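Local coordinates for cricket paralysis virus 1A protein (Cricket paralysis virus, PDB 6C3R) that suppresses RNA silencing in infected insect cells by directly inactivating host AGO2 and recruiting a cellular ubiquitin ligase complex that promotes its degradation, at residues 120-125 / 133-138; 78-83 / 110-115. All blocks are in the same frame, centred on the assembly; numbering follows the deposited sequence.

Contact 1. Residues 120-125 / 133-138; sequences FQQWKL and RAFLRK
The ring of F135 reaches from helix 129-136 to the backbone of helix 117-123 and meets it where Q122 passes into W123. Its far rim does the touching. CZ of F135 lies 3.7 Å from the backbone N of W123. On the same side CE2 of F135 comes 4.2 Å from the W123 CB. This is the buried, closely packed part, made of ring carbon against backbone and the root of the indole. The indole itself offers an edge, with F135 CE2 near its plane. CG of F135 is anti to its backbone N (chi1 -174°), which carries the ring straight out toward the other helix. W119 stacks on F135, while W123 is fixed on its own side by NE1 bonding to the carbonyl of L21 and by an edge-to-face meeting with F28.

The more solvent-accessible side belongs to the partly exposed Q122. Its aliphatic stem makes the contact: CG of Q122 is 3.4 Å from CE1 of F135, and CB of Q122 is 3.8 Å from that same carbon. The two side chains run past each other in opposite directions. A bend at chi2 (52°) turns the Q122 amide aside, its plane 63° from that of the ring, so the phenyl is met by methylene groups and not by the polar end. Van der Waals contact therefore does all the joining here.

Farther out, R133 pairs with D130 and rests on W85 of helix 77-90; R133 is involved in inhibiting host stress granule formation. The arrangement is that of two short successive helices at the C-terminal end of a small alpha/beta protein, joined mainly through F135 packed against W119 and the Q122-W123 turn.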
ATOM      1  N   PHE A 120      -2.774   4.202  25.200  1.00 36.48           N
ATOM      2  CA  PHE A 120      -3.477   3.191  24.388  1.00 37.40           C
ATOM      3  C   PHE A 120      -4.983   3.401  24.296  1.00 38.56           C
ATOM      4  O   PHE A 120      -5.619   2.961  23.349  1.00 36.75           O
ATOM      5  CB  PHE A 120      -3.185   1.763  24.880  1.00 36.82           C
ATOM      6  CG  PHE A 120      -1.867   1.262  24.415  1.00 35.83           C
ATOM      7  CD1 PHE A 120      -1.702   0.864  23.101  1.00 35.66           C
ATOM      8  CD2 PHE A 120      -0.770   1.263  25.259  1.00 35.25           C
ATOM      9  CE1 PHE A 120      -0.468   0.446  22.646  1.00 35.00           C
ATOM     10  CE2 PHE A 120       0.457   0.844  24.813  1.00 34.79           C
ATOM     11  CZ  PHE A 120       0.611   0.437  23.508  1.00 35.05           C
ATOM     12  N   GLN A 121      -5.533   4.052  25.312  1.00 41.35           N
ATOM     13  CA  GLN A 121      -6.934   4.450  25.329  1.00 43.03           C
ATOM     14  C   GLN A 121      -7.190   5.594  24.307  1.00 43.80           C
ATOM     15  O   GLN A 121      -8.211   5.589  23.601  1.00 43.36           O
ATOM     16  CB  GLN A 121      -7.322   4.834  26.768  1.00 43.72           C
ATOM     17  CG  GLN A 121      -8.811   4.820  27.039  1.00 45.07           C
ATOM     18  CD  GLN A 121      -9.393   3.420  27.050  1.00 44.80           C
ATOM     19  OE1 GLN A 121      -9.250   2.689  28.034  1.00 43.61           O
ATOM     20  NE2 GLN A 121     -10.094   3.051  25.964  1.00 44.73           N
ATOM     21  N   GLN A 122      -6.251   6.540  24.200  1.00 44.44           N
ATOM     22  CA  GLN A 122      -6.349   7.575  23.183  1.00 46.25           C
ATOM     23  C   GLN A 122      -6.099   7.061  21.777  1.00 46.02           C
ATOM     24  O   GLN A 122      -6.827   7.422  20.848  1.00 47.73           O
ATOM     25  CB  GLN A 122      -5.412   8.720  23.449  1.00 48.17           C
ATOM     26  CG  GLN A 122      -5.516   9.845  22.402  1.00 52.94           C
ATOM     27  CD  GLN A 122      -6.936  10.391  22.124  1.00 55.61           C
ATOM     28  OE1 GLN A 122      -7.849  10.283  22.957  1.00 57.74           O
ATOM     29  NE2 GLN A 122      -7.106  11.009  20.943  1.00 56.67           N
ATOM     30  N   TRP A 123      -5.063   6.245  21.605  1.00 44.52           N
ATOM     31  CA  TRP A 123      -4.854   5.516  20.365  1.00 42.60           C
ATOM     32  C   TRP A 123      -6.169   5.035  19.732  1.00 44.88           C
ATOM     33  O   TRP A 123      -6.332   5.141  18.517  1.00 46.04           O
ATOM     34  CB  TRP A 123      -3.940   4.325  20.634  1.00 41.02           C
ATOM     35  CG  TRP A 123      -3.993   3.250  19.588  1.00 39.73           C
ATOM     36  CD1 TRP A 123      -4.772   2.124  19.600  1.00 39.84           C
ATOM     37  CD2 TRP A 123      -3.241   3.204  18.387  1.00 38.48           C
ATOM     38  NE1 TRP A 123      -4.547   1.387  18.470  1.00 39.25           N
ATOM     39  CE2 TRP A 123      -3.609   2.032  17.706  1.00 38.95           C
ATOM     40  CE3 TRP A 123      -2.275   4.034  17.822  1.00 39.12           C
ATOM     41  CZ2 TRP A 123      -3.039   1.670  16.480  1.00 38.97           C
ATOM     42  CZ3 TRP A 123      -1.706   3.676  16.601  1.00 38.84           C
ATOM     43  CH2 TRP A 123      -2.097   2.508  15.942  1.00 39.00           C
ATOM     44  N   LYS A 124      -7.088   4.495  20.546  1.00 46.36           N
ATOM     45  CA  LYS A 124      -8.345   3.924  20.032  1.00 47.94           C
ATOM     46  C   LYS A 124      -9.298   4.942  19.406  1.00 48.20           C
ATOM     47  O   LYS A 124     -10.142   4.580  18.593  1.00 48.62           O
ATOM     48  CB  LYS A 124      -9.117   3.202  21.139  1.00 49.46           C
ATOM     49  CG  LYS A 124      -8.523   1.888  21.589  1.00 48.68           C
ATOM     50  CD  LYS A 124      -9.482   1.156  22.506  1.00 49.30           C
ATOM     51  CE  LYS A 124     -10.590   0.463  21.733  1.00 49.92           C
ATOM     52  NZ  LYS A 124     -11.327  -0.457  22.638  1.00 51.78           N
ATOM     53  N   LEU A 125      -9.177   6.195  19.817  1.00 47.50           N
ATOM     54  CA  LEU A 125     -10.076   7.248  19.389  1.00 48.67           C
ATOM     55  C   LEU A 125      -9.603   8.058  18.187  1.00 49.86           C
ATOM     56  O   LEU A 125     -10.320   8.966  17.749  1.00 52.37           O
ATOM     57  CB  LEU A 125     -10.311   8.192  20.566  1.00 48.96           C
ATOM     58  CG  LEU A 125     -10.910   7.529  21.811  1.00 47.67           C
ATOM     59  CD1 LEU A 125     -10.759   8.430  23.026  1.00 47.11           C
ATOM     60  CD2 LEU A 125     -12.358   7.160  21.533  1.00 48.31           C
ATOM     61  N   ARG A 133      -1.113  11.990  12.865  1.00 50.62           N
ATOM     62  CA  ARG A 133       0.176  12.670  12.768  1.00 51.03           C
ATOM     63  C   ARG A 133       0.461  13.514  14.010  1.00 48.91           C
ATOM     64  O   ARG A 133       1.595  13.547  14.490  1.00 49.39           O
ATOM     65  CB  ARG A 133       0.255  13.517  11.487  1.00 54.27           C
ATOM     66  CG  ARG A 133       1.545  14.325  11.344  1.00 58.15           C
ATOM     67  CD  ARG A 133       1.831  14.767   9.906  1.00 61.84           C
ATOM     68  NE  ARG A 133       0.715  15.503   9.285  1.00 65.58           N
ATOM     69  CZ  ARG A 133      -0.108  15.042   8.327  1.00 68.06           C
ATOM     70  NH1 ARG A 133       0.009  13.811   7.813  1.00 69.61           N
ATOM     71  NH2 ARG A 133      -1.077  15.831   7.866  1.00 69.47           N
ATOM     72  N   ALA A 134      -0.563  14.179  14.531  1.00 47.13           N
ATOM     73  CA  ALA A 134      -0.404  15.024  15.710  1.00 46.71           C
ATOM     74  C   ALA A 134      -0.161  14.189  16.962  1.00 45.13           C
ATOM     75  O   ALA A 134       0.726  14.488  17.772  1.00 43.44           O
ATOM     76  CB  ALA A 134      -1.631  15.905  15.888  1.00 48.14           C
ATOM     77  N   PHE A 135      -0.956  13.132  17.092  1.00 44.41           N
ATOM     78  CA  PHE A 135      -0.833  12.162  18.173  1.00 43.82           C
ATOM     79  C   PHE A 135       0.546  11.524  18.272  1.00 43.68           C
ATOM     80  O   PHE A 135       1.085  11.401  19.373  1.00 45.08           O
ATOM     81  CB  PHE A 135      -1.883  11.063  18.019  1.00 43.24           C
ATOM     82  CG  PHE A 135      -1.918  10.087  19.168  1.00 42.99           C
ATOM     83  CD1 PHE A 135      -2.209  10.521  20.457  1.00 43.49           C
ATOM     84  CD2 PHE A 135      -1.689   8.737  18.957  1.00 41.87           C
ATOM     85  CE1 PHE A 135      -2.249   9.632  21.507  1.00 43.46           C
ATOM     86  CE2 PHE A 135      -1.731   7.841  20.004  1.00 42.33           C
ATOM     87  CZ  PHE A 135      -2.015   8.288  21.285  1.00 43.03           C
ATOM     88  N   LEU A 136       1.105  11.118  17.143  1.00 44.05           N
ATOM     89  CA  LEU A 136       2.441  10.495  17.118  1.00 46.48           C
ATOM     90  C   LEU A 136       3.657  11.443  16.954  1.00 50.74           C
ATOM     91  O   LEU A 136       4.795  10.961  16.909  1.00 50.02           O
ATOM     92  CB  LEU A 136       2.492   9.397  16.043  1.00 44.03           C
ATOM     93  CG  LEU A 136       1.459   8.266  16.150  1.00 42.41           C
ATOM     94  CD1 LEU A 136       1.590   7.350  14.938  1.00 40.70           C
ATOM     95  CD2 LEU A 136       1.588   7.477  17.456  1.00 41.04           C
ATOM     96  N   ARG A 137       3.440  12.759  16.885  1.00 57.30           N
ATOM     97  CA  ARG A 137       4.564  13.695  16.735  1.00 63.58           C
ATOM     98  C   ARG A 137       5.507  13.644  17.930  1.00 66.84           C
ATOM     99  O   ARG A 137       5.067  13.604  19.080  1.00 68.08           O
ATOM    100  CB  ARG A 137       4.106  15.139  16.531  1.00 66.60           C
ATOM    101  CG  ARG A 137       5.283  16.096  16.355  1.00 69.47           C
ATOM    102  CD  ARG A 137       4.948  17.357  15.578  1.00 72.54           C
ATOM    103  NE  ARG A 137       4.976  17.179  14.120  1.00 74.91           N
ATOM    104  CZ  ARG A 137       3.915  17.065  13.310  1.00 75.06           C
ATOM    105  NH1 ARG A 137       2.660  17.102  13.782  1.00 76.18           N
ATOM    106  NH2 ARG A 137       4.112  16.908  11.999  1.00 72.61           N
ATOM    107  N   LYS A 138       6.804  13.653  17.636  1.00 70.75           N
ATOM    108  CA  LYS A 138       7.831  13.531  18.656  1.00 75.24           C
ATOM    109  C   LYS A 138       7.971  14.797  19.490  1.00 79.52           C
ATOM    110  O   LYS A 138       8.823  15.646  19.219  1.00 82.50           O
ATOM    111  CB  LYS A 138       9.181  13.194  18.027  1.00 76.66           C
ATOM    112  CG  LYS A 138       9.227  11.853  17.323  1.00 77.41           C
ATOM    113  CD  LYS A 138      10.655  11.333  17.225  1.00 79.19           C
ATOM    114  CE  LYS A 138      11.563  12.259  16.429  1.00 81.19           C
ATOM    115  NZ  LYS A 138      12.966  11.770  16.438  1.00 82.89           N
TER

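Contact 2. Residues 78-83 / 110-115; sequences EEWKGL and PRFFMD
Part of the aromatic core between helix 77-90 and the short helix 110-114, which follows strand 104-108 after one residue, is made by W80 and F112. The two side chains come from opposite directions. F112 CZ sits over the middle of one indole face, 3.5 Å above its plane. The same CZ is 3.5 Å from CD2 of W80 and 3.6 Å from CE2 of W80, the two atoms shared by the fused rings. F112 CE1 spreads the contact across the six-membered ring, 3.6 Å from CZ2 of W80 and 3.7 Å from CH2 of W80. The rings meet at a slant, centroids 4.6 Å apart and planes 47° from each other. An extended first torsion in both residues (chi1 -179° in W80) points each ring at the other helix.

Around the pair, the W80 NE1 is satisfied by the carbonyl of I66 on helix 53-70, and W119 meets the W80 ring edge-to-face. H116 also adjoins the F112 ring.

No charged group joins the two segments; E78-K81 and R111-D115 are local pairs. In helix 77-90, K81 NZ bonds to E78 OE2 at 2.8 Å, on the syn side of the carboxylate. Within 110-115, R111 NH2 reaches D115 OD1 at 3.1 Å from above the carboxylate plane, while R111 NH1 pairs with E5 in the BC-box, the segment that mediates viral E3 ligase assembly.

Between the two segments, then, the contact is aromatic alone. A ring corner placed on an indole face is held by dispersion and probably by a weak CH-pi attraction, and the buried indole N-H is already bonded to the I66 carbonyl.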
ATOM      1  N   GLU A  78       9.258   8.713  22.814  1.00 37.52           N
ATOM      2  CA  GLU A  78       8.975   9.556  21.656  1.00 38.58           C
ATOM      3  C   GLU A  78       9.607   8.955  20.417  1.00 37.45           C
ATOM      4  O   GLU A  78       9.076   9.017  19.304  1.00 37.91           O
ATOM      5  CB  GLU A  78       9.526  10.969  21.894  1.00 40.74           C
ATOM      6  CG  GLU A  78       9.014  11.623  23.179  1.00 41.86           C
ATOM      7  CD  GLU A  78       7.517  11.857  23.163  1.00 42.59           C
ATOM      8  OE1 GLU A  78       6.897  11.687  24.225  1.00 43.04           O
ATOM      9  OE2 GLU A  78       6.957  12.194  22.089  1.00 43.95           O
ATOM     10  N   GLU A  79      10.763   8.366  20.612  1.00 37.21           N
ATOM     11  CA  GLU A  79      11.398   7.598  19.557  1.00 36.93           C
ATOM     12  C   GLU A  79      10.630   6.336  19.239  1.00 34.65           C
ATOM     13  O   GLU A  79      10.577   5.927  18.109  1.00 33.23           O
ATOM     14  CB  GLU A  79      12.828   7.268  19.951  1.00 38.01           C
ATOM     15  CG  GLU A  79      13.694   8.513  20.021  1.00 39.40           C
ATOM     16  CD  GLU A  79      13.849   9.178  18.670  1.00 40.18           C
ATOM     17  OE1 GLU A  79      13.747  10.420  18.592  1.00 42.16           O
ATOM     18  OE2 GLU A  79      14.080   8.460  17.679  1.00 41.35           O
ATOM     19  N   TRP A  80      10.034   5.725  20.254  1.00 34.44           N
ATOM     20  CA  TRP A  80       9.127   4.622  20.029  1.00 33.40           C
ATOM     21  C   TRP A  80       7.950   5.076  19.173  1.00 33.32           C
ATOM     22  O   TRP A  80       7.584   4.386  18.216  1.00 33.88           O
ATOM     23  CB  TRP A  80       8.621   4.060  21.341  1.00 32.90           C
ATOM     24  CG  TRP A  80       7.684   2.887  21.148  1.00 32.47           C
ATOM     25  CD1 TRP A  80       8.033   1.594  20.912  1.00 31.75           C
ATOM     26  CD2 TRP A  80       6.257   2.921  21.158  1.00 31.94           C
ATOM     27  NE1 TRP A  80       6.915   0.820  20.785  1.00 31.13           N
ATOM     28  CE2 TRP A  80       5.809   1.615  20.936  1.00 31.97           C
ATOM     29  CE3 TRP A  80       5.320   3.929  21.317  1.00 32.78           C
ATOM     30  CZ2 TRP A  80       4.447   1.289  20.886  1.00 32.80           C
ATOM     31  CZ3 TRP A  80       3.965   3.606  21.271  1.00 33.49           C
ATOM     32  CH2 TRP A  80       3.543   2.297  21.063  1.00 32.70           C
ATOM     33  N   LYS A  81       7.361   6.215  19.515  1.00 32.79           N
ATOM     34  CA  LYS A  81       6.240   6.732  18.751  1.00 33.04           C
ATOM     35  C   LYS A  81       6.581   7.028  17.321  1.00 32.56           C
ATOM     36  O   LYS A  81       5.758   6.797  16.441  1.00 32.10           O
ATOM     37  CB  LYS A  81       5.690   7.987  19.373  1.00 35.30           C
ATOM     38  CG  LYS A  81       4.742   7.711  20.529  1.00 36.76           C
ATOM     39  CD  LYS A  81       4.616   8.927  21.430  1.00 38.85           C
ATOM     40  CE  LYS A  81       4.092  10.152  20.708  1.00 40.41           C
ATOM     41  NZ  LYS A  81       4.379  11.364  21.532  1.00 43.27           N
ATOM     42  N   GLY A  82       7.777   7.558  17.082  1.00 32.62           N
ATOM     43  CA  GLY A  82       8.230   7.804  15.718  1.00 31.87           C
ATOM     44  C   GLY A  82       8.286   6.530  14.893  1.00 31.13           C
ATOM     45  O   GLY A  82       7.998   6.565  13.709  1.00 32.04           O
ATOM     46  N   LEU A  83       8.658   5.406  15.505  1.00 30.00           N
ATOM     47  CA  LEU A  83       8.628   4.112  14.817  1.00 29.67           C
ATOM     48  C   LEU A  83       7.199   3.728  14.452  1.00 29.45           C
ATOM     49  O   LEU A  83       6.927   3.300  13.353  1.00 30.07           O
ATOM     50  CB  LEU A  83       9.222   2.994  15.678  1.00 29.21           C
ATOM     51  CG  LEU A  83      10.719   2.954  15.986  1.00 29.04           C
ATOM     52  CD1 LEU A  83      11.010   1.975  17.106  1.00 28.60           C
ATOM     53  CD2 LEU A  83      11.494   2.584  14.741  1.00 29.37           C
ATOM     54  N   PRO A 110       3.361  -6.666  27.575  1.00 35.71           N
ATOM     55  CA  PRO A 110       2.439  -6.288  28.642  1.00 34.82           C
ATOM     56  C   PRO A 110       2.933  -5.220  29.603  1.00 33.81           C
ATOM     57  O   PRO A 110       2.151  -4.412  30.084  1.00 34.62           O
ATOM     58  CB  PRO A 110       2.255  -7.594  29.404  1.00 36.03           C
ATOM     59  CG  PRO A 110       2.522  -8.653  28.415  1.00 36.15           C
ATOM     60  CD  PRO A 110       3.658  -8.107  27.625  1.00 35.85           C
ATOM     61  N   ARG A 111       4.211  -5.222  29.913  1.00 33.53           N
ATOM     62  CA  ARG A 111       4.755  -4.219  30.815  1.00 33.47           C
ATOM     63  C   ARG A 111       4.577  -2.834  30.166  1.00 32.66           C
ATOM     64  O   ARG A 111       4.153  -1.878  30.809  1.00 33.12           O
ATOM     65  CB  ARG A 111       6.217  -4.545  31.118  1.00 33.87           C
ATOM     66  CG  ARG A 111       6.935  -3.636  32.103  1.00 35.18           C
ATOM     67  CD  ARG A 111       6.503  -3.776  33.565  1.00 36.78           C
ATOM     68  NE  ARG A 111       5.396  -2.845  33.854  1.00 37.89           N
ATOM     69  CZ  ARG A 111       4.211  -3.126  34.404  1.00 37.55           C
ATOM     70  NH1 ARG A 111       3.884  -4.339  34.823  1.00 37.93           N
ATOM     71  NH2 ARG A 111       3.333  -2.139  34.549  1.00 38.31           N
ATOM     72  N   PHE A 112       4.852  -2.757  28.874  1.00 31.52           N
ATOM     73  CA  PHE A 112       4.787  -1.509  28.142  1.00 30.77           C
ATOM     74  C   PHE A 112       3.365  -0.978  27.996  1.00 31.51           C
ATOM     75  O   PHE A 112       3.122   0.232  28.153  1.00 29.72           O
ATOM     76  CB  PHE A 112       5.397  -1.722  26.762  1.00 30.27           C
ATOM     77  CG  PHE A 112       5.519  -0.474  25.965  1.00 29.67           C
ATOM     78  CD1 PHE A 112       4.456  -0.026  25.187  1.00 29.04           C
ATOM     79  CD2 PHE A 112       6.699   0.257  25.988  1.00 29.62           C
ATOM     80  CE1 PHE A 112       4.567   1.130  24.448  1.00 29.22           C
ATOM     81  CE2 PHE A 112       6.811   1.414  25.250  1.00 29.43           C
ATOM     82  CZ  PHE A 112       5.743   1.851  24.481  1.00 29.34           C
ATOM     83  N   PHE A 113       2.445  -1.888  27.661  1.00 32.58           N
ATOM     84  CA  PHE A 113       1.014  -1.587  27.608  1.00 34.40           C
ATOM     85  C   PHE A 113       0.496  -1.010  28.913  1.00 35.06           C
ATOM     86  O   PHE A 113      -0.233  -0.037  28.908  1.00 33.83           O
ATOM     87  CB  PHE A 113       0.211  -2.830  27.245  1.00 35.69           C
ATOM     88  CG  PHE A 113      -1.276  -2.659  27.417  1.00 37.32           C
ATOM     89  CD1 PHE A 113      -1.982  -1.766  26.617  1.00 37.29           C
ATOM     90  CD2 PHE A 113      -1.975  -3.379  28.391  1.00 37.77           C
ATOM     91  CE1 PHE A 113      -3.358  -1.610  26.771  1.00 37.80           C
ATOM     92  CE2 PHE A 113      -3.352  -3.230  28.539  1.00 38.17           C
ATOM     93  CZ  PHE A 113      -4.042  -2.345  27.732  1.00 37.87           C
ATOM     94  N   MET A 114       0.923  -1.597  30.024  1.00 37.41           N
ATOM     95  CA  MET A 114       0.463  -1.184  31.333  1.00 39.43           C
ATOM     96  C   MET A 114       1.222  -0.022  31.937  1.00 38.90           C
ATOM     97  O   MET A 114       0.722   0.596  32.863  1.00 39.56           O
ATOM     98  CB  MET A 114       0.461  -2.382  32.265  1.00 43.28           C
ATOM     99  CG  MET A 114      -0.529  -3.436  31.798  1.00 45.66           C
ATOM    100  SD  MET A 114      -0.830  -4.740  32.987  1.00 49.97           S
ATOM    101  CE  MET A 114       0.823  -5.399  33.229  1.00 48.69           C
ATOM    102  N   ASP A 115       2.398   0.319  31.418  1.00 38.78           N
ATOM    103  CA  ASP A 115       2.974   1.647  31.707  1.00 38.90           C
ATOM    104  C   ASP A 115       2.354   2.783  30.891  1.00 38.14           C
ATOM    105  O   ASP A 115       2.676   3.937  31.140  1.00 38.79           O
ATOM    106  CB  ASP A 115       4.496   1.646  31.530  1.00 40.01           C
ATOM    107  CG  ASP A 115       5.204   0.764  32.556  1.00 41.30           C
ATOM    108  OD1 ASP A 115       4.610   0.492  33.609  1.00 42.40           O
ATOM    109  OD2 ASP A 115       6.357   0.335  32.321  1.00 42.48           O
TER

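In the fold
Contacts 1 and 2 lie about 12 Å apart, centre to centre, and touch directly. K138 NZ of contact 1 forms a 2.7 Å salt bridge with E79 OE1 of contact 2, tying the C-terminal end of the chain to helix 77-90; F135 O packs over K81 CE nearby. W119 lies between the two contacts and touches an aromatic ring of each, and F120 and F113 form a second link between the consecutive helices 117-123 and 110-114. Along the chain contact 2 closes before contact 1 opens. Residues 93-101, which bind and inhibit AGO2, lie in the chain between the two segments of contact 2, whereas the stress-granule site R133 falls within contact 1.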